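Local coordinates for CG14216 (Drosophila melanogaster, PDB 3P9Y), which probably dephosphorylates phosphoserine in the C-terminal domain of RNA polymerase II as an Ssu72-family phosphatase, with a role in RNA processing and transcription termination, at residues Q181-E184 with E185-R189; D151-M154 with G155-I159. The protein carries 2 engineered substitutions. All blocks are in the same frame, centred on the assembly; numbering follows the deposited sequence.

In the fold
Both contacts are local, i to i+4 packing along single helices, in a phosphatase with a fold like that of the low-molecular-weight tyrosine phosphatases. Interaction 2 comes first in the chain, in the first half of helix 149-167; interaction 1 follows at the C-terminal end of the next helix, 172-187, where the chain turns toward strand 192-197 at the edge of the mixed five-stranded sheet. Their centres lie 15 Å apart, and the two helices meet between them: F183 CZ rests 3.7 Å from V158 O and, just beyond the helix, R189 NH2 lies 3.7 Å from V158 CG2. Interaction 2 is partly buried and interaction 1 lies at the surface, with F183 tying the end of helix 172-187 to helix 149-167.

Interaction 1 (Q181-E184 with E185-R189); sequences QEFE and ERRKR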
loop_
_atom_site.group_PDB
_atom_site.type_symbol
_atom_site.label_atom_id
_atom_site.label_comp_id
_atom_site.label_asym_id
_atom_site.label_seq_id
_atom_site.Cartn_x
_atom_site.Cartn_y
_atom_site.Cartn_z
ATOM N N GLN A 181 11.335 -7.282 15.717
ATOM C CA GLN A 181 12.774 -7.222 15.940
ATOM C C GLN A 181 13.480 -8.373 15.218
ATOM O O GLN A 181 14.538 -8.180 14.628
ATOM C CB GLN A 181 13.095 -7.245 17.436
ATOM C CG GLN A 181 14.591 -7.191 17.769
ATOM C CD GLN A 181 15.250 -5.882 17.350
ATOM O OE1 GLN A 181 14.637 -4.819 17.396
ATOM N NE2 GLN A 181 16.507 -5.958 16.945
ATOM N N GLU A 182 12.895 -9.569 15.267
ATOM C CA GLU A 182 13.469 -10.726 14.582
ATOM C C GLU A 182 13.555 -10.462 13.081
ATOM O O GLU A 182 14.570 -10.752 12.447
ATOM C CB GLU A 182 12.630 -11.975 14.842
ATOM C CG GLU A 182 13.140 -13.226 14.128
ATOM C CD GLU A 182 14.497 -13.687 14.637
ATOM O OE1 GLU A 182 14.910 -13.237 15.729
ATOM O OE2 GLU A 182 15.148 -14.506 13.949
ATOM N N PHE A 183 12.490 -9.899 12.521
ATOM C CA PHE A 183 12.447 -9.563 11.103
ATOM C C PHE A 183 13.522 -8.530 10.769
ATOM O O PHE A 183 14.207 -8.643 9.754
ATOM C CB PHE A 183 11.066 -9.017 10.732
ATOM C CG PHE A 183 10.803 -8.969 9.245
ATOM C CD1 PHE A 183 10.237 -10.052 8.592
ATOM C CD2 PHE A 183 11.110 -7.837 8.511
ATOM C CE1 PHE A 183 9.988 -10.008 7.222
ATOM C CE2 PHE A 183 10.865 -7.786 7.146
ATOM C CZ PHE A 183 10.297 -8.875 6.502
ATOM N N GLU A 184 13.668 -7.527 11.633
ATOM C CA GLU A 184 14.642 -6.464 11.419
ATOM C C GLU A 184 16.058 -7.026 11.379
ATOM O O GLU A 184 16.859 -6.647 10.534
ATOM C CB GLU A 184 14.519 -5.400 12.518
ATOM C CG GLU A 184 13.304 -4.500 12.357
ATOM C CD GLU A 184 13.030 -3.644 13.577
ATOM O OE1 GLU A 184 13.213 -4.132 14.713
ATOM O OE2 GLU A 184 12.612 -2.488 13.396
ATOM N N GLU A 185 16.352 -7.944 12.289
ATOM C CA GLU A 185 17.679 -8.523 12.393
ATOM C C GLU A 185 17.985 -9.449 11.213
ATOM O O GLU A 185 19.118 -9.500 10.741
ATOM C CB GLU A 185 17.820 -9.287 13.710
ATOM C CG GLU A 185 17.846 -8.377 14.939
ATOM C CD GLU A 185 18.093 -9.125 16.237
ATOM O OE1 GLU A 185 18.399 -10.331 16.193
ATOM O OE2 GLU A 185 17.986 -8.500 17.308
ATOM N N ARG A 186 16.976 -10.167 10.734
ATOM C CA ARG A 186 17.193 -11.176 9.701
ATOM C C ARG A 186 17.207 -10.569 8.303
ATOM O O ARG A 186 17.971 -11.000 7.441
ATOM C CB ARG A 186 16.117 -12.260 9.784
ATOM C CG ARG A 186 16.384 -13.449 8.869
ATOM C CD ARG A 186 15.730 -14.725 9.398
ATOM N NE ARG A 186 15.900 -15.860 8.488
ATOM C CZ ARG A 186 15.204 -16.019 7.368
ATOM N NH1 ARG A 186 14.302 -15.108 7.015
ATOM N NH2 ARG A 186 15.411 -17.080 6.598
ATOM N N ARG A 187 16.360 -9.568 8.087
ATOM C CA ARG A 187 16.180 -8.971 6.771
ATOM C C ARG A 187 16.934 -7.639 6.657
ATOM O O ARG A 187 16.977 -7.024 5.591
ATOM C CB ARG A 187 14.689 -8.760 6.498
ATOM C CG ARG A 187 13.835 -10.012 6.707
ATOM C CD ARG A 187 14.288 -11.151 5.798
ATOM N NE ARG A 187 14.332 -10.727 4.401
ATOM C CZ ARG A 187 13.316 -10.830 3.547
ATOM N NH1 ARG A 187 12.154 -11.353 3.927
ATOM N NH2 ARG A 187 13.462 -10.408 2.301
ATOM N N LYS A 188 17.519 -7.201 7.769
ATOM C CA LYS A 188 18.331 -5.986 7.806
ATOM C C LYS A 188 17.562 -4.758 7.338
ATOM O O LYS A 188 18.087 -3.946 6.576
ATOM C CB LYS A 188 19.583 -6.156 6.941
ATOM C CG LYS A 188 20.274 -7.499 7.102
ATOM C CD LYS A 188 20.772 -7.725 8.518
ATOM C CE LYS A 188 21.468 -9.081 8.643
ATOM N NZ LYS A 188 21.934 -9.354 10.029
ATOM N N ARG A 189 16.317 -4.628 7.785
ATOM C CA ARG A 189 15.516 -3.450 7.475
ATOM C C ARG A 189 14.859 -2.928 8.739
ATOM O O ARG A 189 14.451 -3.704 9.604
ATOM C CB ARG A 189 14.427 -3.780 6.460
ATOM C CG ARG A 189 14.934 -4.221 5.101
ATOM C CD ARG A 189 13.786 -4.815 4.292
ATOM N NE ARG A 189 14.241 -5.476 3.072
ATOM C CZ ARG A 189 14.281 -4.894 1.877
ATOM N NH1 ARG A 189 13.888 -3.630 1.719
ATOM N NH2 ARG A 189 14.710 -5.585 0.830
HETATM O O HOH W 1 17.550 -12.600 14.979
#
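With F183 CG anti to the backbone N and R187 CG anti to its carbonyl carbon (chi1 -52°), R187 CG lies over the phenyl ring of F183, an i to i+4 contact in the last turn of helix 172-187. This CH-pi contact is nearly central: CG lies 3.6 Å from the ring centroid, 9° off the normal. Further bends at chi2 and chi3 fold the rest of the R187 chain round toward D161 of helix 149-167, with which NH1 forms a salt bridge; the guanidinium plane stands at 48° to the ring. The buried ring also packs on M162 and M165 there; an alanine at F183 would probably open a gap between the helices and leave the R187 chain without its aromatic support. On the solvent side, Q181 NE2 donates to E185 OE2 at 3.0 Å, in the amide plane but on the anti side of the carboxylate. A water donates to both E182 OE1 and E185 OE1, bridging carboxylates whose like charges would otherwise probably repel. The helix ends as K188 takes positive phi; its NZ reaches back to E185 O (2.9 Å). E184 OE2 accepts from I191 N, and E184 CA makes a CA-H...O contact with R189 O at 3.3 Å.

Interaction 2 (D151-M154 with G155-I159); sequences DALM and GAFVI
D151-M154 and G155-I159 are successive turns of helix 149-167, joined by regular alpha-helical i to i+4 bonds. G155 N donates to D151 O, A156 N to A152 O, F157 N to L153 O and V158 N to M154 O, all at 2.8 to 3.1 Å. L153 O also takes a weak second bond from A156 N, and this carbonyl thus receives two successive amides. G155 lies buried against the preceding turn; a beta carbon there would come close to D151 O.

The side-chain contact is carried by L153, M154 and F157. A trans first torsion in L153 (chi1 -180°) lays its chain alongside F157, both pointing the same way, with L153 CG 4.1 Å from F157 CE2. The F157 ring turns an edge to the backbone: L153 O lies near the ring plane, 3.3 Å from F157 CD2. M154 bends at chi2 and chi3, and its CE approaches CD2 of the same ring obliquely at 4.4 Å, a looser apolar contact. V158 rests CG2 3.2 Å from M154 O.

Around the helix these residues face different neighbours. A152, L153 and A156 touch E25 of helix 22-32, and F29 of that helix meets both A156 and the F157 ring, the two ring planes at about 50°. D151 OD2 accepts from N148 ND2 just before the helix. V158 faces the following helix, 172-187, through R187, close to where the chain leaves that helix for strand 192-197.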
loop_
_atom_site.group_PDB
_atom_site.type_symbol
_atom_site.label_atom_id
_atom_site.label_comp_id
_atom_site.label_asym_id
_atom_site.label_seq_id
_atom_site.Cartn_x
_atom_site.Cartn_y
_atom_site.Cartn_z
ATOM N N ASP A 151 11.486 -1.876 -7.615
ATOM C CA ASP A 151 11.547 -1.902 -6.161
ATOM C C ASP A 151 10.157 -2.059 -5.551
ATOM O O ASP A 151 10.024 -2.552 -4.439
ATOM C CB ASP A 151 12.240 -0.648 -5.629
ATOM C CG ASP A 151 13.742 -0.703 -5.810
ATOM O OD1 ASP A 151 14.343 -1.732 -5.435
ATOM O OD2 ASP A 151 14.322 0.278 -6.327
ATOM N N ALA A 152 9.121 -1.664 -6.282
ATOM C CA ALA A 152 7.758 -1.867 -5.805
ATOM C C ALA A 152 7.467 -3.363 -5.710
ATOM O O ALA A 152 6.855 -3.832 -4.750
ATOM C CB ALA A 152 6.761 -1.184 -6.719
ATOM N N LEU A 153 7.917 -4.118 -6.704
ATOM C CA LEU A 153 7.729 -5.565 -6.687
ATOM C C LEU A 153 8.548 -6.200 -5.564
ATOM O O LEU A 153 8.063 -7.095 -4.869
ATOM C CB LEU A 153 8.120 -6.181 -8.033
ATOM C CG LEU A 153 7.940 -7.699 -8.090
ATOM C CD1 LEU A 153 6.472 -8.068 -7.915
ATOM C CD2 LEU A 153 8.486 -8.263 -9.402
ATOM N N MET A 154 9.785 -5.738 -5.395
ATOM C CA MET A 154 10.650 -6.235 -4.331
ATOM C C MET A 154 10.008 -5.952 -2.979
ATOM O O MET A 154 10.046 -6.777 -2.078
ATOM C CB MET A 154 12.015 -5.550 -4.385
ATOM C CG MET A 154 12.786 -5.756 -5.678
ATOM S SD MET A 154 13.578 -7.369 -5.768
ATOM C CE MET A 154 12.267 -8.394 -6.449
ATOM N N GLY A 155 9.420 -4.771 -2.849
ATOM C CA GLY A 155 8.729 -4.389 -1.632
ATOM C C GLY A 155 7.537 -5.291 -1.367
ATOM O O GLY A 155 7.230 -5.610 -0.220
ATOM N N ALA A 156 6.864 -5.718 -2.429
ATOM C CA ALA A 156 5.697 -6.572 -2.272
ATOM C C ALA A 156 6.122 -7.908 -1.684
ATOM O O ALA A 156 5.453 -8.446 -0.814
ATOM C CB ALA A 156 4.991 -6.766 -3.602
ATOM N N PHE A 157 7.244 -8.437 -2.160
ATOM C CA PHE A 157 7.800 -9.664 -1.609
ATOM C C PHE A 157 8.119 -9.496 -0.127
ATOM O O PHE A 157 7.805 -10.363 0.679
ATOM C CB PHE A 157 9.083 -10.059 -2.349
ATOM C CG PHE A 157 8.855 -10.935 -3.552
ATOM C CD1 PHE A 157 8.844 -12.323 -3.426
ATOM C CD2 PHE A 157 8.674 -10.378 -4.809
ATOM C CE1 PHE A 157 8.644 -13.141 -4.535
ATOM C CE2 PHE A 157 8.477 -11.184 -5.922
ATOM C CZ PHE A 157 8.462 -12.569 -5.786
ATOM N N VAL A 158 8.760 -8.387 0.229
ATOM C CA VAL A 158 9.219 -8.189 1.601
ATOM C C VAL A 158 8.044 -7.974 2.549
ATOM O O VAL A 158 7.995 -8.541 3.636
ATOM C CB VAL A 158 10.167 -6.981 1.713
ATOM C CG1 VAL A 158 10.597 -6.780 3.160
ATOM C CG2 VAL A 158 11.377 -7.174 0.809
ATOM N N ILE A 159 7.107 -7.140 2.133
ATOM C CA ILE A 159 5.929 -6.867 2.931
ATOM C C ILE A 159 5.151 -8.156 3.142
ATOM O O ILE A 159 4.618 -8.399 4.223
ATOM C CB ILE A 159 5.042 -5.825 2.248
ATOM C CG1 ILE A 159 5.694 -4.446 2.366
ATOM C CG2 ILE A 159 3.652 -5.809 2.866
ATOM C CD1 ILE A 159 5.054 -3.393 1.493
#